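Local coordinates for protein peptide ABC transporter permease (Staphylococcus hominis, PDB 6EXS) that binds a thioalcohol-conjugated dipeptide, a malodour precursor, and probably imports such peptides as a transporter of the POT family of the major facilitator superfamily, at residues A[340-345]-A[405-410]; A[333-338]-A[397-402]; A[307-312]-A[401-406]; A[365-370]-A[414-419]. All blocks are in the same frame, centred on the assembly; numbering follows the deposited sequence.

Contact 1 of 4, residues A[340-345]-A[405-410]; sequences PLFILL and ICVIGE. With C3H (2-[[(2~{R})-2-azanyl-3-[(3~{S})-3-methyl-1-oxidanyl-hexan-3-yl]sulfanyl-propanoyl]amino]ethanoic acid), chain O.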
# COMPACT_ATOMS: atom_id res chain seq x y z
N PRO A 340 11.61 3.73 -1.49
CA PRO A 340 11.79 3.04 -2.79
C PRO A 340 13.23 3.00 -3.29
O PRO A 340 13.60 2.01 -3.94
CB PRO A 340 10.87 3.82 -3.74
CG PRO A 340 10.03 4.69 -2.88
CD PRO A 340 10.77 4.93 -1.63
N LEU A 341 14.06 4.03 -3.00
CA LEU A 341 15.48 4.04 -3.40
C LEU A 341 16.25 2.91 -2.70
O LEU A 341 16.98 2.17 -3.37
CB LEU A 341 16.15 5.39 -3.11
CG LEU A 341 17.67 5.48 -3.40
CD1 LEU A 341 17.96 5.40 -4.89
CD2 LEU A 341 18.27 6.73 -2.81
N PHE A 342 16.07 2.76 -1.37
CA PHE A 342 16.74 1.71 -0.59
C PHE A 342 16.27 0.31 -0.95
O PHE A 342 17.08 -0.62 -0.92
CB PHE A 342 16.64 1.99 0.91
CG PHE A 342 17.71 2.95 1.38
CD1 PHE A 342 17.63 4.30 1.08
CD2 PHE A 342 18.81 2.49 2.10
CE1 PHE A 342 18.64 5.18 1.48
CE2 PHE A 342 19.81 3.37 2.51
CZ PHE A 342 19.72 4.71 2.19
N ILE A 343 14.98 0.16 -1.33
CA ILE A 343 14.44 -1.12 -1.79
C ILE A 343 15.15 -1.46 -3.10
O ILE A 343 15.71 -2.55 -3.21
CB ILE A 343 12.89 -1.12 -1.92
CG1 ILE A 343 12.22 -1.03 -0.52
CG2 ILE A 343 12.39 -2.38 -2.66
CD1 ILE A 343 10.77 -0.71 -0.53
N LEU A 344 15.20 -0.52 -4.06
CA LEU A 344 15.87 -0.70 -5.35
C LEU A 344 17.34 -1.06 -5.22
O LEU A 344 17.81 -1.97 -5.91
CB LEU A 344 15.68 0.52 -6.27
CG LEU A 344 14.31 0.68 -6.94
CD1 LEU A 344 14.09 2.11 -7.35
CD2 LEU A 344 14.16 -0.22 -8.14
N LEU A 345 18.07 -0.40 -4.32
CA LEU A 345 19.50 -0.66 -4.14
C LEU A 345 19.82 -1.91 -3.34
O LEU A 345 20.80 -2.59 -3.66
CB LEU A 345 20.23 0.54 -3.47
CG LEU A 345 20.16 1.92 -4.13
CD1 LEU A 345 20.64 2.98 -3.16
CD2 LEU A 345 20.95 1.96 -5.43
N ILE A 405 16.28 3.35 8.73
CA ILE A 405 16.16 2.24 9.68
C ILE A 405 14.88 1.43 9.39
O ILE A 405 14.91 0.20 9.36
CB ILE A 405 16.30 2.68 11.16
CG1 ILE A 405 17.69 3.32 11.42
CG2 ILE A 405 16.04 1.50 12.13
CD1 ILE A 405 17.74 4.28 12.63
N CYS A 406 13.78 2.14 9.09
CA CYS A 406 12.50 1.52 8.77
C CYS A 406 12.52 0.67 7.49
O CYS A 406 11.95 -0.43 7.47
CB CYS A 406 11.38 2.55 8.74
SG CYS A 406 9.74 1.86 9.01
N VAL A 407 13.15 1.20 6.42
CA VAL A 407 13.24 0.49 5.14
C VAL A 407 14.17 -0.75 5.26
O VAL A 407 13.85 -1.77 4.66
CB VAL A 407 13.56 1.40 3.93
CG1 VAL A 407 14.93 2.06 4.06
CG2 VAL A 407 13.43 0.65 2.61
N ILE A 408 15.24 -0.68 6.09
CA ILE A 408 16.12 -1.84 6.35
C ILE A 408 15.28 -2.97 6.98
O ILE A 408 15.49 -4.15 6.66
CB ILE A 408 17.41 -1.48 7.17
CG1 ILE A 408 18.37 -0.62 6.33
CG2 ILE A 408 18.12 -2.75 7.68
CD1 ILE A 408 19.39 0.14 7.14
N GLY A 409 14.31 -2.59 7.82
CA GLY A 409 13.34 -3.49 8.43
C GLY A 409 12.38 -4.08 7.41
O GLY A 409 12.02 -5.26 7.51
N GLU A 410 11.98 -3.28 6.40
CA GLU A 410 11.08 -3.71 5.32
C GLU A 410 11.73 -4.80 4.45
O GLU A 410 11.03 -5.71 3.99
CB GLU A 410 10.65 -2.52 4.44
CG GLU A 410 9.37 -2.79 3.68
CD GLU A 410 8.85 -1.64 2.85
OE1 GLU A 410 8.77 -0.50 3.38
OE2 GLU A 410 8.44 -1.89 1.69
O2 C3H O . 5.23 0.95 -3.03
C11 C3H O . 6.35 0.84 -2.69
O3 C3H O . 6.92 -0.29 -2.46
C10 C3H O . 7.28 1.99 -2.40
N1 C3H O . 6.59 3.18 -1.95
C9 C3H O . 6.30 3.36 -0.67
O1 C3H O . 5.75 2.52 0.01
C8 C3H O . 6.67 4.66 -0.04
N C3H O . 6.97 5.63 -1.09
C7 C3H O . 5.52 5.21 0.80
S C3H O . 5.64 5.01 2.60
C3 C3H O . 7.04 6.02 3.32
C4 C3H O . 6.65 7.47 3.12
C5 C3H O . 8.33 5.57 2.62
C6 C3H O . 9.57 6.40 2.88
O C3H O . 10.07 6.97 1.71
C2 C3H O . 7.21 5.74 4.81
C1 C3H O . 8.54 5.13 5.21
C C3H O . 8.61 4.91 6.70

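Contact 2 of 4, residues A[333-338]-A[397-402]; sequences ALFQSI and NWVILS. With OLC ((2R)-2,3-dihydroxypropyl (9Z)-octadec-9-enoate), chain B; C3H (2-[[(2~{R})-2-azanyl-3-[(3~{S})-3-methyl-1-oxidanyl-hexan-3-yl]sulfanyl-propanoyl]amino]ethanoic acid), chain O.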
# COMPACT_ATOMS: atom_id res chain seq x y z
N ALA A 333 8.63 16.65 -0.31
CA ALA A 333 8.09 15.49 -1.05
C ALA A 333 9.12 14.39 -1.31
O ALA A 333 8.73 13.24 -1.53
CB ALA A 333 7.43 15.93 -2.35
N LEU A 334 10.43 14.73 -1.24
CA LEU A 334 11.54 13.78 -1.44
C LEU A 334 11.68 12.76 -0.30
O LEU A 334 12.33 11.74 -0.50
CB LEU A 334 12.86 14.50 -1.72
CG LEU A 334 13.17 14.70 -3.20
CD1 LEU A 334 12.57 15.99 -3.70
CD2 LEU A 334 14.65 14.71 -3.43
N PHE A 335 11.04 13.01 0.86
CA PHE A 335 11.01 12.05 1.98
C PHE A 335 10.36 10.73 1.53
O PHE A 335 10.68 9.69 2.11
CB PHE A 335 10.17 12.61 3.14
CG PHE A 335 10.85 13.59 4.05
CD1 PHE A 335 12.08 13.28 4.65
CD2 PHE A 335 10.23 14.78 4.41
CE1 PHE A 335 12.69 14.18 5.52
CE2 PHE A 335 10.84 15.67 5.30
CZ PHE A 335 12.07 15.37 5.84
N GLN A 336 9.44 10.78 0.53
CA GLN A 336 8.70 9.63 -0.05
C GLN A 336 9.55 8.75 -0.99
O GLN A 336 9.15 7.62 -1.29
CB GLN A 336 7.45 10.11 -0.83
CG GLN A 336 6.47 10.93 -0.02
CD GLN A 336 6.03 10.17 1.19
OE1 GLN A 336 6.47 10.45 2.31
NE2 GLN A 336 5.20 9.15 0.98
N SER A 337 10.67 9.30 -1.48
CA SER A 337 11.62 8.67 -2.39
C SER A 337 12.68 7.84 -1.65
O SER A 337 13.33 7.01 -2.29
CB SER A 337 12.31 9.73 -3.26
OG SER A 337 11.43 10.32 -4.21
N ILE A 338 12.83 8.05 -0.31
CA ILE A 338 13.85 7.35 0.50
C ILE A 338 13.65 5.82 0.49
O ILE A 338 14.57 5.09 0.10
CB ILE A 338 13.99 7.93 1.94
CG1 ILE A 338 14.35 9.44 1.92
CG2 ILE A 338 15.06 7.12 2.74
CD1 ILE A 338 14.24 10.16 3.22
N ASN A 397 19.04 15.11 8.53
CA ASN A 397 19.83 13.88 8.49
C ASN A 397 19.27 12.85 9.48
O ASN A 397 19.29 11.65 9.20
CB ASN A 397 21.31 14.15 8.81
CG ASN A 397 22.11 14.97 7.80
OD1 ASN A 397 21.65 15.34 6.71
ND2 ASN A 397 23.34 15.25 8.14
N TRP A 398 18.72 13.35 10.61
CA TRP A 398 18.07 12.57 11.66
C TRP A 398 16.76 11.96 11.14
O TRP A 398 16.57 10.75 11.28
CB TRP A 398 17.81 13.43 12.91
CG TRP A 398 19.04 13.77 13.69
CD1 TRP A 398 19.53 15.02 13.94
CD2 TRP A 398 19.95 12.85 14.33
NE1 TRP A 398 20.68 14.94 14.70
CE2 TRP A 398 20.96 13.62 14.96
CE3 TRP A 398 20.00 11.44 14.44
CZ2 TRP A 398 22.00 13.03 15.68
CZ3 TRP A 398 21.03 10.87 15.16
CH2 TRP A 398 22.03 11.66 15.76
N VAL A 399 15.90 12.77 10.49
CA VAL A 399 14.61 12.36 9.91
C VAL A 399 14.87 11.32 8.81
O VAL A 399 14.16 10.32 8.75
CB VAL A 399 13.76 13.56 9.39
CG1 VAL A 399 12.34 13.12 9.04
CG2 VAL A 399 13.73 14.69 10.41
N ILE A 400 15.92 11.55 7.99
CA ILE A 400 16.35 10.65 6.92
C ILE A 400 16.84 9.30 7.52
O ILE A 400 16.49 8.25 6.99
CB ILE A 400 17.38 11.34 5.96
CG1 ILE A 400 16.68 12.49 5.18
CG2 ILE A 400 18.03 10.31 5.00
CD1 ILE A 400 17.59 13.50 4.52
N LEU A 401 17.60 9.35 8.64
CA LEU A 401 18.08 8.15 9.36
C LEU A 401 16.89 7.31 9.86
O LEU A 401 16.96 6.09 9.81
CB LEU A 401 19.04 8.53 10.51
CG LEU A 401 19.63 7.41 11.39
CD1 LEU A 401 20.24 6.24 10.57
CD2 LEU A 401 20.64 7.96 12.37
N SER A 402 15.80 7.97 10.29
CA SER A 402 14.59 7.26 10.73
C SER A 402 13.97 6.45 9.57
O SER A 402 13.66 5.28 9.75
CB SER A 402 13.58 8.23 11.32
OG SER A 402 12.51 7.49 11.89
C18 OLC B . 16.56 10.76 -3.07
C10 OLC B . 21.71 8.45 4.48
C9 OLC B . 21.69 8.52 5.81
C17 OLC B . 16.16 10.22 -1.71
C11 OLC B . 21.45 9.55 3.48
C8 OLC B . 21.38 9.71 6.68
C24 OLC B . 24.96 16.11 15.47
C16 OLC B . 16.95 10.81 -0.55
C12 OLC B . 20.50 9.13 2.35
C7 OLC B . 22.61 10.38 7.32
C15 OLC B . 18.20 10.04 -0.16
C13 OLC B . 20.37 10.15 1.23
C6 OLC B . 23.24 9.65 8.51
C14 OLC B . 18.94 10.66 1.02
C5 OLC B . 22.54 9.80 9.86
C4 OLC B . 22.65 11.16 10.56
C3 OLC B . 24.00 11.48 11.18
C2 OLC B . 23.91 12.40 12.40
C21 OLC B . 23.70 15.96 13.27
C1 OLC B . 23.89 13.87 12.11
C22 OLC B . 24.59 16.80 14.17
O19 OLC B . 23.64 14.36 11.05
O25 OLC B . 23.83 15.93 16.30
O23 OLC B . 25.77 17.21 13.47
O20 OLC B . 24.15 14.58 13.22
O2 C3H O . 5.23 0.95 -3.03
C11 C3H O . 6.35 0.84 -2.69
O3 C3H O . 6.92 -0.29 -2.46
C10 C3H O . 7.28 1.99 -2.40
N1 C3H O . 6.59 3.18 -1.95
C9 C3H O . 6.30 3.36 -0.67
O1 C3H O . 5.75 2.52 0.01
C8 C3H O . 6.67 4.66 -0.04
N C3H O . 6.97 5.63 -1.09
C7 C3H O . 5.52 5.21 0.80
S C3H O . 5.64 5.01 2.60
C3 C3H O . 7.04 6.02 3.32
C4 C3H O . 6.65 7.47 3.12
C5 C3H O . 8.33 5.57 2.62
C6 C3H O . 9.57 6.40 2.88
O C3H O . 10.07 6.97 1.71
C2 C3H O . 7.21 5.74 4.81
C1 C3H O . 8.54 5.13 5.21
C C3H O . 8.61 4.91 6.70

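Contact 3 of 4, residues A[307-312]-A[401-406]; sequences NVLNIY and LSYVIC. With C3H (2-[[(2~{R})-2-azanyl-3-[(3~{S})-3-methyl-1-oxidanyl-hexan-3-yl]sulfanyl-propanoyl]amino]ethanoic acid), chain O.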
# COMPACT_ATOMS: atom_id res chain seq x y z
N ASN A 307 2.60 10.68 6.25
CA ASN A 307 1.75 11.71 6.86
C ASN A 307 2.22 12.25 8.22
O ASN A 307 1.75 13.31 8.64
CB ASN A 307 0.30 11.20 6.97
CG ASN A 307 0.10 9.98 7.85
OD1 ASN A 307 1.00 9.18 8.08
ND2 ASN A 307 -1.11 9.79 8.31
N VAL A 308 3.11 11.53 8.93
CA VAL A 308 3.57 11.91 10.28
C VAL A 308 5.06 12.34 10.30
O VAL A 308 5.36 13.45 10.74
CB VAL A 308 3.25 10.79 11.33
CG1 VAL A 308 3.85 11.10 12.70
CG2 VAL A 308 1.74 10.54 11.44
N LEU A 309 5.97 11.45 9.85
CA LEU A 309 7.41 11.71 9.87
C LEU A 309 7.86 12.86 8.96
O LEU A 309 8.76 13.62 9.34
CB LEU A 309 8.20 10.42 9.56
CG LEU A 309 9.67 10.35 10.02
CD1 LEU A 309 9.82 10.65 11.53
CD2 LEU A 309 10.28 8.99 9.67
N ASN A 310 7.21 13.02 7.78
CA ASN A 310 7.48 14.08 6.80
C ASN A 310 7.08 15.51 7.28
O ASN A 310 7.84 16.46 7.05
CB ASN A 310 6.85 13.75 5.44
CG ASN A 310 5.38 13.40 5.45
OD1 ASN A 310 4.80 13.05 6.48
ND2 ASN A 310 4.76 13.44 4.28
N ILE A 311 5.89 15.66 7.94
CA ILE A 311 5.41 16.93 8.50
C ILE A 311 6.32 17.32 9.67
O ILE A 311 6.64 18.49 9.83
CB ILE A 311 3.91 16.89 8.91
CG1 ILE A 311 2.99 16.55 7.72
CG2 ILE A 311 3.49 18.22 9.57
CD1 ILE A 311 1.47 16.43 8.11
N TYR A 312 6.74 16.32 10.48
CA TYR A 312 7.67 16.51 11.60
C TYR A 312 9.02 17.00 11.09
O TYR A 312 9.58 17.91 11.68
CB TYR A 312 7.84 15.21 12.42
CG TYR A 312 8.67 15.37 13.67
CD1 TYR A 312 8.19 16.08 14.77
CD2 TYR A 312 9.94 14.80 13.77
CE1 TYR A 312 8.93 16.19 15.94
CE2 TYR A 312 10.70 14.93 14.93
CZ TYR A 312 10.19 15.62 16.02
OH TYR A 312 10.94 15.74 17.16
N LEU A 401 17.60 9.35 8.64
CA LEU A 401 18.08 8.15 9.36
C LEU A 401 16.89 7.31 9.86
O LEU A 401 16.96 6.09 9.81
CB LEU A 401 19.04 8.53 10.51
CG LEU A 401 19.63 7.41 11.39
CD1 LEU A 401 20.24 6.24 10.57
CD2 LEU A 401 20.64 7.96 12.37
N SER A 402 15.80 7.97 10.29
CA SER A 402 14.59 7.26 10.73
C SER A 402 13.97 6.45 9.57
O SER A 402 13.66 5.28 9.75
CB SER A 402 13.58 8.23 11.32
OG SER A 402 12.51 7.49 11.89
N TYR A 403 13.87 7.07 8.37
CA TYR A 403 13.37 6.42 7.14
C TYR A 403 14.24 5.22 6.75
O TYR A 403 13.71 4.17 6.41
CB TYR A 403 13.34 7.43 5.98
CG TYR A 403 12.12 8.34 5.99
CD1 TYR A 403 10.87 7.86 5.60
CD2 TYR A 403 12.23 9.68 6.35
CE1 TYR A 403 9.75 8.69 5.59
CE2 TYR A 403 11.11 10.51 6.39
CZ TYR A 403 9.88 10.02 5.99
OH TYR A 403 8.78 10.84 6.00
N VAL A 404 15.58 5.38 6.83
CA VAL A 404 16.57 4.36 6.48
C VAL A 404 16.47 3.14 7.41
O VAL A 404 16.53 2.01 6.92
CB VAL A 404 18.02 4.93 6.37
CG1 VAL A 404 19.03 3.82 6.11
CG2 VAL A 404 18.12 6.02 5.30
N ILE A 405 16.28 3.35 8.73
CA ILE A 405 16.16 2.24 9.68
C ILE A 405 14.88 1.43 9.39
O ILE A 405 14.91 0.20 9.36
CB ILE A 405 16.30 2.68 11.16
CG1 ILE A 405 17.69 3.32 11.42
CG2 ILE A 405 16.04 1.50 12.13
CD1 ILE A 405 17.74 4.28 12.63
N CYS A 406 13.78 2.14 9.09
CA CYS A 406 12.50 1.52 8.77
C CYS A 406 12.52 0.67 7.49
O CYS A 406 11.95 -0.43 7.47
CB CYS A 406 11.38 2.55 8.74
SG CYS A 406 9.74 1.86 9.01
O2 C3H O . 5.23 0.95 -3.03
C11 C3H O . 6.35 0.84 -2.69
O3 C3H O . 6.92 -0.29 -2.46
C10 C3H O . 7.28 1.99 -2.40
N1 C3H O . 6.59 3.18 -1.95
C9 C3H O . 6.30 3.36 -0.67
O1 C3H O . 5.75 2.52 0.01
C8 C3H O . 6.67 4.66 -0.04
N C3H O . 6.97 5.63 -1.09
C7 C3H O . 5.52 5.21 0.80
S C3H O . 5.64 5.01 2.60
C3 C3H O . 7.04 6.02 3.32
C4 C3H O . 6.65 7.47 3.12
C5 C3H O . 8.33 5.57 2.62
C6 C3H O . 9.57 6.40 2.88
O C3H O . 10.07 6.97 1.71
C2 C3H O . 7.21 5.74 4.81
C1 C3H O . 8.54 5.13 5.21
C C3H O . 8.61 4.91 6.70

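Contact 4 of 4, residues A[365-370]-A[414-419]; sequences AIKFSI and SPTGNS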
# COMPACT_ATOMS: atom_id res chain seq x y z
N ALA A 365 9.26 -16.07 11.27
CA ALA A 365 9.02 -15.44 12.57
C ALA A 365 10.18 -14.54 13.00
O ALA A 365 9.92 -13.45 13.48
CB ALA A 365 8.74 -16.49 13.63
N ILE A 366 11.44 -14.99 12.81
CA ILE A 366 12.64 -14.21 13.16
C ILE A 366 12.78 -12.99 12.22
O ILE A 366 13.00 -11.88 12.72
CB ILE A 366 13.93 -15.09 13.23
CG1 ILE A 366 13.79 -16.21 14.29
CG2 ILE A 366 15.19 -14.25 13.52
CD1 ILE A 366 14.76 -17.44 14.11
N LYS A 367 12.60 -13.18 10.89
CA LYS A 367 12.67 -12.13 9.86
C LYS A 367 11.67 -11.01 10.12
O LYS A 367 12.04 -9.83 10.04
CB LYS A 367 12.46 -12.70 8.45
CG LYS A 367 13.66 -13.45 7.89
CD LYS A 367 13.43 -13.84 6.45
CE LYS A 367 14.52 -14.70 5.87
NZ LYS A 367 14.27 -14.97 4.44
N PHE A 368 10.40 -11.37 10.47
CA PHE A 368 9.32 -10.45 10.81
C PHE A 368 9.63 -9.68 12.09
O PHE A 368 9.39 -8.48 12.16
CB PHE A 368 8.00 -11.21 10.98
CG PHE A 368 7.12 -11.20 9.75
CD1 PHE A 368 7.52 -11.85 8.58
CD2 PHE A 368 5.88 -10.59 9.77
CE1 PHE A 368 6.71 -11.84 7.45
CE2 PHE A 368 5.06 -10.59 8.64
CZ PHE A 368 5.48 -11.22 7.49
N SER A 369 10.19 -10.39 13.10
CA SER A 369 10.59 -9.82 14.38
C SER A 369 11.71 -8.79 14.19
O SER A 369 11.61 -7.70 14.76
CB SER A 369 11.01 -10.92 15.34
OG SER A 369 9.92 -11.78 15.64
N ILE A 370 12.72 -9.10 13.33
CA ILE A 370 13.84 -8.21 12.99
C ILE A 370 13.30 -6.92 12.35
O ILE A 370 13.72 -5.83 12.74
CB ILE A 370 14.89 -8.92 12.09
CG1 ILE A 370 15.62 -10.03 12.85
CG2 ILE A 370 15.89 -7.92 11.50
CD1 ILE A 370 16.23 -11.16 11.92
N SER A 414 9.13 -7.80 4.05
CA SER A 414 8.41 -7.88 2.76
C SER A 414 8.62 -9.19 1.95
O SER A 414 7.60 -9.77 1.59
CB SER A 414 8.69 -6.66 1.89
OG SER A 414 7.59 -5.77 1.89
N PRO A 415 9.86 -9.69 1.63
CA PRO A 415 9.96 -10.95 0.85
C PRO A 415 9.44 -12.17 1.61
O PRO A 415 9.09 -13.20 1.02
CB PRO A 415 11.46 -11.09 0.56
CG PRO A 415 12.06 -9.77 0.89
CD PRO A 415 11.20 -9.18 1.95
N THR A 416 9.38 -12.02 2.95
CA THR A 416 8.96 -12.99 3.95
C THR A 416 7.42 -13.04 4.09
O THR A 416 6.88 -14.12 4.32
CB THR A 416 9.68 -12.67 5.27
OG1 THR A 416 11.04 -12.32 4.97
CG2 THR A 416 9.67 -13.81 6.23
N GLY A 417 6.76 -11.89 3.95
CA GLY A 417 5.30 -11.77 4.02
C GLY A 417 4.60 -12.31 2.80
O GLY A 417 3.55 -12.97 2.92
N ASN A 418 5.17 -12.04 1.60
CA ASN A 418 4.68 -12.47 0.29
C ASN A 418 4.78 -13.99 0.11
O ASN A 418 3.91 -14.60 -0.52
CB ASN A 418 5.43 -11.74 -0.84
CG ASN A 418 5.13 -10.26 -0.96
OD1 ASN A 418 5.14 -9.50 0.01
ND2 ASN A 418 4.89 -9.81 -2.19
N SER A 419 5.86 -14.60 0.66
CA SER A 419 6.14 -16.04 0.62
C SER A 419 5.35 -16.83 1.69
O SER A 419 5.31 -18.06 1.63
CB SER A 419 7.64 -16.28 0.80
OG SER A 419 8.41 -15.57 -0.15

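Contact 1 of 4, residues A[340-345]-A[405-410]
Val407 meets two residues of helix 338-357 with its two methyl branches, and that apolar packing carries most of the contact. CG1 lies 3.6 Å from CB of Phe342 and is also 4.0 Å from Phe342 CG, approaching the ring obliquely. A chi1 of 63° puts CG1 between the backbone N and the carbonyl carbon and leaves CG2 anti to the N, 3.8 Å from Ile343 CG1. One valine thus fills the notch between two consecutive side chains of the other helix.

The second kind of interaction sets a hydrocarbon against a carboxylate. Ile343 CD1 lies 3.4 Å from Glu410 OE2, a van der Waals touch; the acid's OE1 accepts a hydrogen bond from Asn339 ND2.

The bound conjugate touches both segments: Pro340 CG approaches the amine nitrogen N of C3H at 3.7 Å, while Cys406 SG is 4.0 Å from carbon C at the end of its alkyl chain.

The short segments run at 44° to one another, with axes 9.6 Å apart at closest approach. Helix 147-174 packs against Pro340 and Ile343, helix 279-302 against Glu410, and helix 364-389 against Ile405 and Cys406.

Contact 2 of 4, residues A[333-338]-A[397-402]
Phe335 presses the CE1 corner of its ring against the CG1 methyl of Val399, 3.7 Å away, the two side chains crossing at about a right angle. In this major facilitator superfamily fold the contact joins the turn that leads into transmembrane helix 338-357 to helix 396-418, at the wall of the peptide pocket. The touching branch of Val399 lies anti to its backbone N (chi1 -169°), while Ile400 CG1 comes to the edge of the same aromatic ring, near its plane. Three residues after Phe335, Ile338 extends its chain so that CD1 reaches Ile400 CG1 at 3.9 Å. Four buried apolar side chains therefore make the seam.

Its two sides serve different ligands. Inside, main-chain carbonyls of the turn grip the conjugated peptide: the hydroxyl O of C3H donates to Phe335 O at 2.8 Å, and its amine N donates to Gln336 O at 3.0 Å. On the outer side a monoolein molecule runs along the helices, with its carbon C16 beside Ile338 CG1 and C8 beside Ile400 CG2. Trp398 receives carbon C2 of the lipid over one ring face, 3.8 Å above the plane and offset toward the rim. Near the lipid ester, Asn397 ND2, also hydrogen-bonded to Asn322 O, donates to O19 of the monoolein across 3.1 Å, with an N-H...O angle of 157°.

Contact 3 of 4, residues A[307-312]-A[401-406]
The pocket for the thioalcohol-conjugated peptide has Tyr403 in its wall, and this contact packs one face of that ring. Leu309, in the first turn of helix 309-316, places its CD2 methyl over that face, 3.8 Å from the centroid and 12° off the ring normal, a well-centred CH-pi interaction. The leucine reaches there because CG stands anti to the backbone N (chi1 -159°), so the branch reaches helix 396-418 while the tyrosine comes from the opposite direction. The same methyl is 3.5 Å from Ser402 OG, whose hydroxyl is hydrogen-bonded to Ser378 O of helix 364-389.

At the far end of the tyrosine, OH lies 3.6 Å from Leu309 CB and 3.5 Å from Asn310 CB. The backbone nitrogen of Asn310 is also close, but at a poor angle for bonding; the phenol finds its partner in Gly305 O instead. Phe335 meets the ring too, the two planes inclined by about 20°.

Carbon C6 of C3H comes 3.3 Å from Tyr403 CD1, in an oblique approach, while its C2 lies at the ring edge, in plane. The Gly305 bond holds the phenol end in place and the methyl over the ring face probably restrains its tilt, consistent with a defined apolar surface for the ligand's branched alkyl part.

Contact 4 of 4, residues A[365-370]-A[414-419]
Oblique, roughly antiparallel helix packing joins helix 364-389 near its start to the closing turns of helix 396-418, within one bundle of the transporter, with the bound conjugate about 13 Å from Gly417 at the nearest atoms. The short segments cross at -137° with axes 9.4 Å apart, and two neighbouring residues, Lys367 and Phe368, straddle Thr416.

Phe368 meets the backbone of the opposite helix edge-on. Its CE1 lies 3.5 Å from Gly417 N, and CZ is equally near to Gly417 CA, both close to the ring plane. Having no side chain, Gly417 lets the ring edge settle directly on the main chain. The flank of the ring, at CD1, touches Thr416 CG2 at 3.7 Å, the two side chains lying alongside in opposite senses.

Lys367 lays its extended methylene chain by the same threonine, with CD 3.2 Å from Thr416 OG1. That hydroxyl is hydrogen-bonded to Cys412 O, one turn back, in a helix that bends at Pro415, where the backbone nitrogens of Pro415 and Thr416 make no helical bond. The lysine ammonium, carried past the contact, hydrogen-bonds to Gln361 OE1 and makes a cation-pi interaction with Trp354.

Around this pair, helix 279-302 covers Phe368 through Leu291 and Leu294, helix 482-485 touches Ala365, and helix 460-479 packs on Ser369.

How the contacts relate
Helix 396-418 runs through all four contacts, giving successive stretches, from 397-402 to 414-419, to different partners: the turn at 333-338 in contact 2, helix 309-316 in contact 3, helix 338-357 in contact 1 and helix 364-389 in contact 4. Contacts 2 and 3 are nearly merged, their centres 6 Å apart, with Phe335 packed on Tyr403. Contact 1 follows at 11 to 12 Å from both, and Phe342 touches Val404 there. All three touch the bound conjugate. Contact 4 stands farther along, 14 Å from the centre of contact 1 and 23 Å from that of contact 2. A single transmembrane helix thus lines the pocket along its first half and packs on helix 364-389 near its end.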